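Local structure of protein DJ-1 homolog D (Arabidopsis thaliana, 4OGG) at residues T4-C9 against H33-G38; E102-F107 against L122-A127; G10-D15 against P46-D51. The protein belongs to the DJ-1/PfpI family and carries two such domains in one chain, each with the class I glutamine amidotransferase-like alpha/beta fold. One frame throughout, in Å; residues are numbered along the deposited sequence.

Contact 1: T4-C9 against H33-G38; sequences TVLILC and HTVCPG
Val5 and Ile7 are hydrogen-bonded through their backbones to His33 and Val35 as two neighbouring parallel strands of the six-stranded sheet of the first DJ-1/PfpI domain. Strand 30-35 is the outermost strand on this side within the chain, and helix 15-27 makes the beta-alpha-beta crossover that brings it beside strand 3-8. The axes of strands 4-8 and 33-35 diverge by 24°. Four N-H groups point across the gap in the staggered pattern of parallel strands: His33 N gives to Val5 O, Ile7 N to His33 O at 2.8 Å, Val35 N to Ile7 O at a longer 3.2 Å, and Cys9 N to Val35 O.

On the face with Leu6, His33 and Val35, Leu6 holds CG anti to its backbone N (chi1 -178°), and its CD1 reaches the Val35 methyl CG2 at 3.8 Å, the two side chains crossing at about a right angle. The same Leu6 CD1 lies 4.0 Å from His33 CB, while the imidazole is hydrogen-bonded through ND1 to the Tyr80 hydroxyl. The other face, with Ile7 and Thr34, is covered by Phe22 of helix 15-27. There Thr34 CG2 packs 4.0 Å from Ile7 CB. Just past strand 4-8, Cys9 folds SG back to 3.8 Å from Thr34 CB. Past both strands, Cys9 O takes a CA-H...O contact from Cys36 CA at 3.5 Å.

Contact 2: E102-F107 against L122-A127; sequences ELVKEF and LILAAA
Val104 forms the main bump of this contact, its forked end pushed from helix 98-110 toward one flank of helix 121-126. The helix segments cross steeply, at -80°, with their axes 9.5 Å apart, so each offers the other little more than one turn. The two Val104 methyls divide the opposing surface between them. Val104 CG1, set anti to the backbone N (chi1 174°), fits the corner formed by Leu124 CD2, at 3.6 Å, and Ala127 CB, at 4.0 Å. Val104 CG2 meets the branch methyl CG2 of Ile123 at 3.8 Å. Both Ile123 and Leu124 cross the valine at about a right angle, and the small Ala127 lets the backbones draw close, its CA coming within 5.8 Å of the CA of Lys105.

Lys105 closes the partly exposed border. Its chain, extended beyond CG, runs alongside Ala127, touching Ala127 CB through CG at 3.6 Å and bringing CE to 3.3 Å from Ala127 O. The contact fastens together two helices that pack on the central sheet: Leu103 and Phe107 rest on Leu83, and Ile123 and Leu124 on Ile85, both of strand 82-85. Ala125 and Ala126 meet Leu340 and Leu336 of the second subunit. No hydrogen bond joins the two segments, so their hold is mainly apolar; the lysine CE, beside its amino group, also lies against a carbonyl oxygen, probably a weakly favourable electrostatic contact.

Contact 3: G10-D15 against P46-D51; sequences GDYMED and PTAVHD
Pro46, Thr47 and Tyr12 bury the most surface where the turn-forming segment 10-15 lies against strand 44-51, in the small sheet beside the main one of the first domain. Pro46 sits in the corner made by Asp11 and Tyr12. Its CG stands over one face of the Tyr12 ring in a CH-pi contact, 4.1 Å from the centroid and displaced toward the rim, while its CD reaches Asp11 OD1 at 3.5 Å. That carboxylate is itself held by Lys39 and by Gln249 of the second subunit.

Gly10 to Met13 form a type II turn, with Tyr12 at positive phi. Tyr12 N bonds to Pro46 O at 2.8 Å, approaching from above the carbonyl plane. Ala48 CB sits at the edge of the tyrosine ring, near its plane. Beyond the turn the chains pair in parallel: Ala48 N gives to Met13 O, and Asp15 N to Ala48 O at 2.9 Å in a nearly straight bond (174°). Thr47 turns its hydroxyl toward Asp15, with Thr47 OG1 3.1 Å from Asp15 CG, but the angles are poor for a bond. OG1 is bonded instead to His64 O, while the Asp15 carboxylate holds Tyr209 and His64.

Glu14, the N-cap of helix 15-27, bends at chi2 (-74°) so that Glu14 OE1 receives His50 N at 2.8 Å on its anti side. OE1 also bonds His257, and OE2 caps Tyr16 N. One carboxylate thus links a helix start to the strand and pins the backbone at His50, while the two ring nitrogens of that histidine are hydrogen-bonded to other groups, NE2 to Glu60 and ND1 to the modified cysteine at position 118.

From the N terminus, strand 3-8 runs straight into the turn and short strand of segment 10-15, so contacts 1 and 3 begin on adjoining pieces of chain. Contact 1 closes first, after helix 15-27 returns the chain as strand 30-35; contact 3 closes next, when strand 44-51 comes back to segment 10-15. Their segments alternate, so the two loops cross, tying main sheet to small sheet, and Cys36 SG touches Gly10 CA. Contact 2 follows in series, closing a loop through strand 114-116. It lies against contact 1, with Leu8 CD2 packed on Ile123 CD1, but remains about 8 Å from contact 3 at the nearest atoms.

Contact 1: T4-C9 against H33-G38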
loop_
_atom_site.group_PDB
_atom_site.type_symbol
_atom_site.label_atom_id
_atom_site.label_comp_id
_atom_site.label_asym_id
_atom_site.label_seq_id
_atom_site.Cartn_x
_atom_site.Cartn_y
_atom_site.Cartn_z
ATOM N N THR C 4 19.081 -33.790 -3.572
ATOM C CA THR C 4 19.214 -32.396 -3.975
ATOM C C THR C 4 18.058 -32.031 -4.898
ATOM O O THR C 4 17.821 -32.694 -5.906
ATOM C CB THR C 4 20.557 -32.160 -4.691
ATOM O OG1 THR C 4 21.624 -32.572 -3.829
ATOM C CG2 THR C 4 20.739 -30.688 -5.025
ATOM N N VAL C 5 17.341 -30.969 -4.543
ATOM C CA VAL C 5 16.192 -30.519 -5.313
ATOM C C VAL C 5 16.392 -29.112 -5.866
ATOM O O VAL C 5 17.032 -28.270 -5.234
ATOM C CB VAL C 5 14.920 -30.539 -4.434
ATOM C CG1 VAL C 5 13.772 -29.827 -5.133
ATOM C CG2 VAL C 5 14.537 -31.979 -4.117
ATOM N N LEU C 6 15.837 -28.868 -7.047
ATOM C CA LEU C 6 15.929 -27.564 -7.689
ATOM C C LEU C 6 14.545 -26.910 -7.689
ATOM O O LEU C 6 13.547 -27.569 -7.971
ATOM C CB LEU C 6 16.412 -27.723 -9.133
ATOM C CG LEU C 6 16.611 -26.445 -9.950
ATOM C CD1 LEU C 6 17.760 -25.639 -9.352
ATOM C CD2 LEU C 6 16.913 -26.800 -11.402
ATOM N N ILE C 7 14.487 -25.626 -7.347
ATOM C CA ILE C 7 13.219 -24.903 -7.359
ATOM C C ILE C 7 13.306 -23.860 -8.471
ATOM O O ILE C 7 14.232 -23.041 -8.508
ATOM C CB ILE C 7 12.927 -24.196 -6.007
ATOM C CG1 ILE C 7 12.786 -25.237 -4.890
ATOM C CG2 ILE C 7 11.634 -23.383 -6.116
ATOM C CD1 ILE C 7 12.405 -24.645 -3.531
ATOM N N LEU C 8 12.348 -23.919 -9.389
ATOM C CA LEU C 8 12.287 -23.001 -10.522
ATOM C C LEU C 8 11.562 -21.727 -10.100
ATOM O O LEU C 8 10.331 -21.685 -10.055
ATOM C CB LEU C 8 11.559 -23.676 -11.683
ATOM C CG LEU C 8 11.285 -22.867 -12.952
ATOM C CD1 LEU C 8 12.587 -22.317 -13.518
ATOM C CD2 LEU C 8 10.596 -23.763 -13.967
ATOM N N CYS C 9 12.336 -20.687 -9.804
ATOM C CA CYS C 9 11.792 -19.409 -9.350
ATOM C C CYS C 9 11.654 -18.353 -10.438
ATOM O O CYS C 9 12.221 -18.473 -11.525
ATOM C CB CYS C 9 12.669 -18.842 -8.227
ATOM S SG CYS C 9 12.905 -19.955 -6.827
ATOM N N HIS C 33 18.308 -25.929 -4.130
ATOM C CA HIS C 33 18.871 -24.822 -4.892
ATOM C C HIS C 33 17.741 -24.064 -5.574
ATOM O O HIS C 33 16.781 -24.664 -6.058
ATOM C CB HIS C 33 19.853 -25.344 -5.944
ATOM C CG HIS C 33 21.145 -25.832 -5.370
ATOM N ND1 HIS C 33 22.124 -26.422 -6.139
ATOM C CD2 HIS C 33 21.627 -25.802 -4.105
ATOM C CE1 HIS C 33 23.154 -26.734 -5.372
ATOM N NE2 HIS C 33 22.877 -26.368 -4.133
ATOM N N THR C 34 17.858 -22.743 -5.611
ATOM C CA THR C 34 16.836 -21.904 -6.231
ATOM C C THR C 34 17.454 -21.088 -7.355
ATOM O O THR C 34 18.489 -20.457 -7.169
ATOM C CB THR C 34 16.223 -20.946 -5.207
ATOM O OG1 THR C 34 17.269 -20.190 -4.583
ATOM C CG2 THR C 34 15.457 -21.723 -4.144
ATOM N N VAL C 35 16.798 -21.090 -8.509
ATOM C CA VAL C 35 17.289 -20.373 -9.677
ATOM C C VAL C 35 16.188 -19.615 -10.414
ATOM O O VAL C 35 15.011 -19.964 -10.334
ATOM C CB VAL C 35 17.953 -21.350 -10.680
ATOM C CG1 VAL C 35 19.134 -22.053 -10.023
ATOM C CG2 VAL C 35 16.932 -22.376 -11.169
ATOM N N CYS C 36 16.587 -18.573 -11.135
ATOM C CA CYS C 36 15.659 -17.775 -11.924
ATOM C C CYS C 36 16.399 -17.398 -13.195
ATOM O O CYS C 36 17.525 -16.905 -13.130
ATOM C CB CYS C 36 15.250 -16.507 -11.176
ATOM S SG CYS C 36 14.201 -15.393 -12.166
ATOM N N PRO C 37 15.788 -17.634 -14.368
ATOM C CA PRO C 37 16.485 -17.280 -15.612
ATOM C C PRO C 37 16.953 -15.830 -15.620
ATOM O O PRO C 37 16.238 -14.933 -15.177
ATOM C CB PRO C 37 15.441 -17.570 -16.693
ATOM C CG PRO C 37 14.125 -17.388 -15.964
ATOM C CD PRO C 37 14.406 -18.063 -14.640
ATOM N N GLY C 38 18.168 -15.608 -16.110
ATOM C CA GLY C 38 18.703 -14.260 -16.173
ATOM C C GLY C 38 19.243 -13.714 -14.865
ATOM O O GLY C 38 19.692 -12.570 -14.810
#

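Contact 2: E102-F107 against L122-A127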
loop_
_atom_site.group_PDB
_atom_site.type_symbol
_atom_site.label_atom_id
_atom_site.label_comp_id
_atom_site.label_asym_id
_atom_site.label_seq_id
_atom_site.Cartn_x
_atom_site.Cartn_y
_atom_site.Cartn_z
ATOM N N GLU C 102 13.012 -25.753 -21.816
ATOM C CA GLU C 102 14.051 -26.733 -22.106
ATOM C C GLU C 102 14.405 -27.501 -20.840
ATOM O O GLU C 102 14.496 -28.729 -20.850
ATOM C CB GLU C 102 15.307 -26.038 -22.627
ATOM C CG GLU C 102 16.478 -26.976 -22.840
ATOM C CD GLU C 102 17.811 -26.285 -22.642
ATOM O OE1 GLU C 102 18.020 -25.211 -23.241
ATOM O OE2 GLU C 102 18.652 -26.817 -21.889
ATOM N N LEU C 103 14.610 -26.765 -19.754
ATOM C CA LEU C 103 14.966 -27.361 -18.475
ATOM C C LEU C 103 13.897 -28.332 -17.989
ATOM O O LEU C 103 14.205 -29.453 -17.575
ATOM C CB LEU C 103 15.196 -26.260 -17.431
ATOM C CG LEU C 103 15.617 -26.688 -16.019
ATOM C CD1 LEU C 103 16.285 -25.522 -15.310
ATOM C CD2 LEU C 103 14.406 -27.171 -15.233
ATOM N N VAL C 104 12.638 -27.908 -18.040
ATOM C CA VAL C 104 11.547 -28.760 -17.589
ATOM C C VAL C 104 11.414 -30.010 -18.459
ATOM O O VAL C 104 11.215 -31.112 -17.951
ATOM C CB VAL C 104 10.213 -27.976 -17.576
ATOM C CG1 VAL C 104 9.053 -28.903 -17.245
ATOM C CG2 VAL C 104 10.298 -26.863 -16.545
ATOM N N LYS C 105 11.537 -29.840 -19.768
ATOM C CA LYS C 105 11.434 -30.977 -20.674
ATOM C C LYS C 105 12.523 -31.994 -20.361
ATOM O O LYS C 105 12.264 -33.195 -20.294
ATOM C CB LYS C 105 11.561 -30.511 -22.126
ATOM C CG LYS C 105 10.395 -29.669 -22.609
ATOM C CD LYS C 105 10.662 -29.130 -24.004
ATOM C CE LYS C 105 9.522 -28.260 -24.506
ATOM N NZ LYS C 105 9.803 -27.721 -25.868
ATOM N N GLU C 106 13.744 -31.509 -20.160
ATOM C CA GLU C 106 14.863 -32.391 -19.863
ATOM C C GLU C 106 14.615 -33.159 -18.569
ATOM O O GLU C 106 14.896 -34.357 -18.480
ATOM C CB GLU C 106 16.157 -31.580 -19.752
ATOM C CG GLU C 106 17.412 -32.429 -19.600
ATOM C CD GLU C 106 17.622 -33.365 -20.774
ATOM O OE1 GLU C 106 17.716 -32.872 -21.919
ATOM O OE2 GLU C 106 17.689 -34.594 -20.555
ATOM N N PHE C 107 14.074 -32.473 -17.569
ATOM C CA PHE C 107 13.803 -33.104 -16.287
ATOM C C PHE C 107 12.657 -34.111 -16.384
ATOM O O PHE C 107 12.724 -35.204 -15.818
ATOM C CB PHE C 107 13.466 -32.045 -15.238
ATOM C CG PHE C 107 13.899 -32.418 -13.856
ATOM C CD1 PHE C 107 15.236 -32.319 -13.488
ATOM C CD2 PHE C 107 12.984 -32.912 -12.936
ATOM C CE1 PHE C 107 15.656 -32.708 -12.221
ATOM C CE2 PHE C 107 13.395 -33.304 -11.668
ATOM C CZ PHE C 107 14.735 -33.203 -11.311
ATOM N N LEU C 122 1.465 -24.095 -15.784
ATOM C CA LEU C 122 1.446 -23.436 -17.084
ATOM C C LEU C 122 2.743 -23.764 -17.806
ATOM O O LEU C 122 2.772 -23.907 -19.029
ATOM C CB LEU C 122 1.318 -21.922 -16.926
ATOM C CG LEU C 122 -0.074 -21.391 -16.577
ATOM C CD1 LEU C 122 -0.001 -19.888 -16.387
ATOM C CD2 LEU C 122 -1.052 -21.749 -17.687
ATOM N N ILE C 123 3.820 -23.894 -17.038
ATOM C CA ILE C 123 5.118 -24.215 -17.616
ATOM C C ILE C 123 5.132 -25.644 -18.164
ATOM O O ILE C 123 5.743 -25.914 -19.193
ATOM C CB ILE C 123 6.241 -24.043 -16.576
ATOM C CG1 ILE C 123 6.207 -22.617 -16.019
ATOM C CG2 ILE C 123 7.597 -24.306 -17.226
ATOM C CD1 ILE C 123 7.162 -22.366 -14.865
ATOM N N LEU C 124 4.455 -26.561 -17.476
ATOM C CA LEU C 124 4.392 -27.946 -17.938
ATOM C C LEU C 124 3.602 -28.004 -19.244
ATOM O O LEU C 124 3.915 -28.791 -20.140
ATOM C CB LEU C 124 3.722 -28.835 -16.884
ATOM C CG LEU C 124 4.387 -28.862 -15.503
ATOM C CD1 LEU C 124 3.649 -29.839 -14.600
ATOM C CD2 LEU C 124 5.844 -29.268 -15.642
ATOM N N ALA C 125 2.572 -27.168 -19.347
ATOM C CA ALA C 125 1.763 -27.125 -20.555
ATOM C C ALA C 125 2.627 -26.624 -21.708
ATOM O O ALA C 125 2.583 -27.172 -22.808
ATOM C CB ALA C 125 0.564 -26.206 -20.361
ATOM N N ALA C 126 3.418 -25.585 -21.449
ATOM C CA ALA C 126 4.289 -25.018 -22.474
ATOM C C ALA C 126 5.380 -26.004 -22.889
ATOM O O ALA C 126 5.810 -26.013 -24.042
ATOM C CB ALA C 126 4.922 -23.721 -21.972
ATOM N N ALA C 127 5.827 -26.831 -21.947
ATOM C CA ALA C 127 6.863 -27.823 -22.227
ATOM C C ALA C 127 6.259 -29.060 -22.890
ATOM O O ALA C 127 6.982 -29.978 -23.292
ATOM C CB ALA C 127 7.570 -28.218 -20.934
#

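Contact 3: G10-D15 against P46-D51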
loop_
_atom_site.group_PDB
_atom_site.type_symbol
_atom_site.label_atom_id
_atom_site.label_comp_id
_atom_site.label_asym_id
_atom_site.label_seq_id
_atom_site.Cartn_x
_atom_site.Cartn_y
_atom_site.Cartn_z
ATOM N N GLY C 10 10.895 -17.309 -10.117
ATOM C CA GLY C 10 10.684 -16.213 -11.043
ATOM C C GLY C 10 10.129 -15.017 -10.292
ATOM O O GLY C 10 9.694 -15.146 -9.143
ATOM N N ASP C 11 10.143 -13.850 -10.924
ATOM C CA ASP C 11 9.618 -12.658 -10.275
ATOM C C ASP C 11 8.109 -12.781 -10.103
ATOM O O ASP C 11 7.391 -13.163 -11.025
ATOM C CB ASP C 11 9.961 -11.405 -11.085
ATOM C CG ASP C 11 11.450 -11.111 -11.101
ATOM O OD1 ASP C 11 12.210 -11.828 -10.416
ATOM O OD2 ASP C 11 11.862 -10.160 -11.794
ATOM N N TYR C 12 7.652 -12.460 -8.899
ATOM C CA TYR C 12 6.246 -12.528 -8.535
ATOM C C TYR C 12 5.698 -13.946 -8.408
ATOM O O TYR C 12 4.506 -14.196 -8.590
ATOM C CB TYR C 12 5.411 -11.661 -9.483
ATOM C CG TYR C 12 5.617 -10.186 -9.184
ATOM C CD1 TYR C 12 5.180 -9.640 -7.976
ATOM C CD2 TYR C 12 6.293 -9.356 -10.076
ATOM C CE1 TYR C 12 5.412 -8.301 -7.659
ATOM C CE2 TYR C 12 6.534 -8.011 -9.767
ATOM C CZ TYR C 12 6.090 -7.494 -8.558
ATOM O OH TYR C 12 6.329 -6.176 -8.240
ATOM N N MET C 13 6.586 -14.884 -8.092
ATOM C CA MET C 13 6.145 -16.249 -7.842
ATOM C C MET C 13 5.424 -16.078 -6.500
ATOM O O MET C 13 5.691 -15.114 -5.777
ATOM C CB MET C 13 7.353 -17.181 -7.697
ATOM C CG MET C 13 8.321 -16.787 -6.596
ATOM S SD MET C 13 9.831 -17.784 -6.625
ATOM C CE MET C 13 10.963 -16.680 -5.835
ATOM N N GLU C 14 4.512 -16.980 -6.156
ATOM C CA GLU C 14 3.781 -16.842 -4.894
ATOM C C GLU C 14 4.725 -17.094 -3.718
ATOM O O GLU C 14 5.382 -18.133 -3.650
ATOM C CB GLU C 14 2.591 -17.808 -4.870
ATOM C CG GLU C 14 1.332 -17.223 -4.222
ATOM C CD GLU C 14 1.411 -17.132 -2.708
ATOM O OE1 GLU C 14 0.629 -16.358 -2.121
ATOM O OE2 GLU C 14 2.232 -17.845 -2.095
ATOM N N ASP C 15 4.780 -16.133 -2.798
ATOM C CA ASP C 15 5.676 -16.198 -1.642
ATOM C C ASP C 15 5.640 -17.503 -0.842
ATOM O O ASP C 15 6.685 -18.075 -0.543
ATOM C CB ASP C 15 5.413 -14.999 -0.714
ATOM C CG ASP C 15 6.636 -14.613 0.108
ATOM O OD1 ASP C 15 7.732 -15.160 -0.149
ATOM O OD2 ASP C 15 6.511 -13.755 1.006
ATOM N N PRO C 46 11.171 -10.498 -6.520
ATOM C CA PRO C 46 10.063 -10.021 -5.695
ATOM C C PRO C 46 9.068 -11.178 -5.671
ATOM O O PRO C 46 9.077 -12.017 -6.575
ATOM C CB PRO C 46 9.530 -8.828 -6.489
ATOM C CG PRO C 46 9.827 -9.209 -7.912
ATOM C CD PRO C 46 11.229 -9.779 -7.806
ATOM N N THR C 47 8.229 -11.251 -4.646
ATOM C CA THR C 47 7.236 -12.318 -4.592
ATOM C C THR C 47 5.851 -11.705 -4.467
ATOM O O THR C 47 5.713 -10.530 -4.136
ATOM C CB THR C 47 7.455 -13.265 -3.391
ATOM O OG1 THR C 47 7.278 -12.539 -2.171
ATOM C CG2 THR C 47 8.863 -13.856 -3.420
ATOM N N ALA C 48 4.829 -12.509 -4.737
ATOM C CA ALA C 48 3.451 -12.048 -4.640
ATOM C C ALA C 48 2.736 -12.762 -3.506
ATOM O O ALA C 48 2.980 -13.942 -3.248
ATOM C CB ALA C 48 2.718 -12.310 -5.950
ATOM N N VAL C 49 1.870 -12.028 -2.820
ATOM C CA VAL C 49 1.058 -12.592 -1.751
ATOM C C VAL C 49 -0.319 -12.720 -2.386
ATOM O O VAL C 49 -0.938 -11.714 -2.730
ATOM C CB VAL C 49 0.953 -11.640 -0.531
ATOM C CG1 VAL C 49 -0.098 -12.167 0.451
ATOM C CG2 VAL C 49 2.300 -11.519 0.165
ATOM N N HIS C 50 -0.776 -13.950 -2.587
ATOM C CA HIS C 50 -2.091 -14.182 -3.172
ATOM C C HIS C 50 -2.999 -14.702 -2.079
ATOM O O HIS C 50 -2.900 -15.854 -1.655
ATOM C CB HIS C 50 -1.993 -15.168 -4.336
ATOM C CG HIS C 50 -1.414 -14.561 -5.577
ATOM N ND1 HIS C 50 -1.188 -15.283 -6.730
ATOM C CD2 HIS C 50 -1.050 -13.287 -5.853
ATOM C CE1 HIS C 50 -0.713 -14.476 -7.664
ATOM N NE2 HIS C 50 -0.620 -13.260 -7.157
ATOM N N ASP C 51 -3.878 -13.819 -1.617
ATOM C CA ASP C 51 -4.792 -14.132 -0.537
ATOM C C ASP C 51 -6.221 -14.283 -1.036
ATOM O O ASP C 51 -6.645 -13.592 -1.963
ATOM C CB ASP C 51 -4.725 -13.022 0.513
ATOM C CG ASP C 51 -4.893 -13.539 1.923
ATOM O OD1 ASP C 51 -4.959 -12.709 2.853
ATOM O OD2 ASP C 51 -4.952 -14.772 2.100
#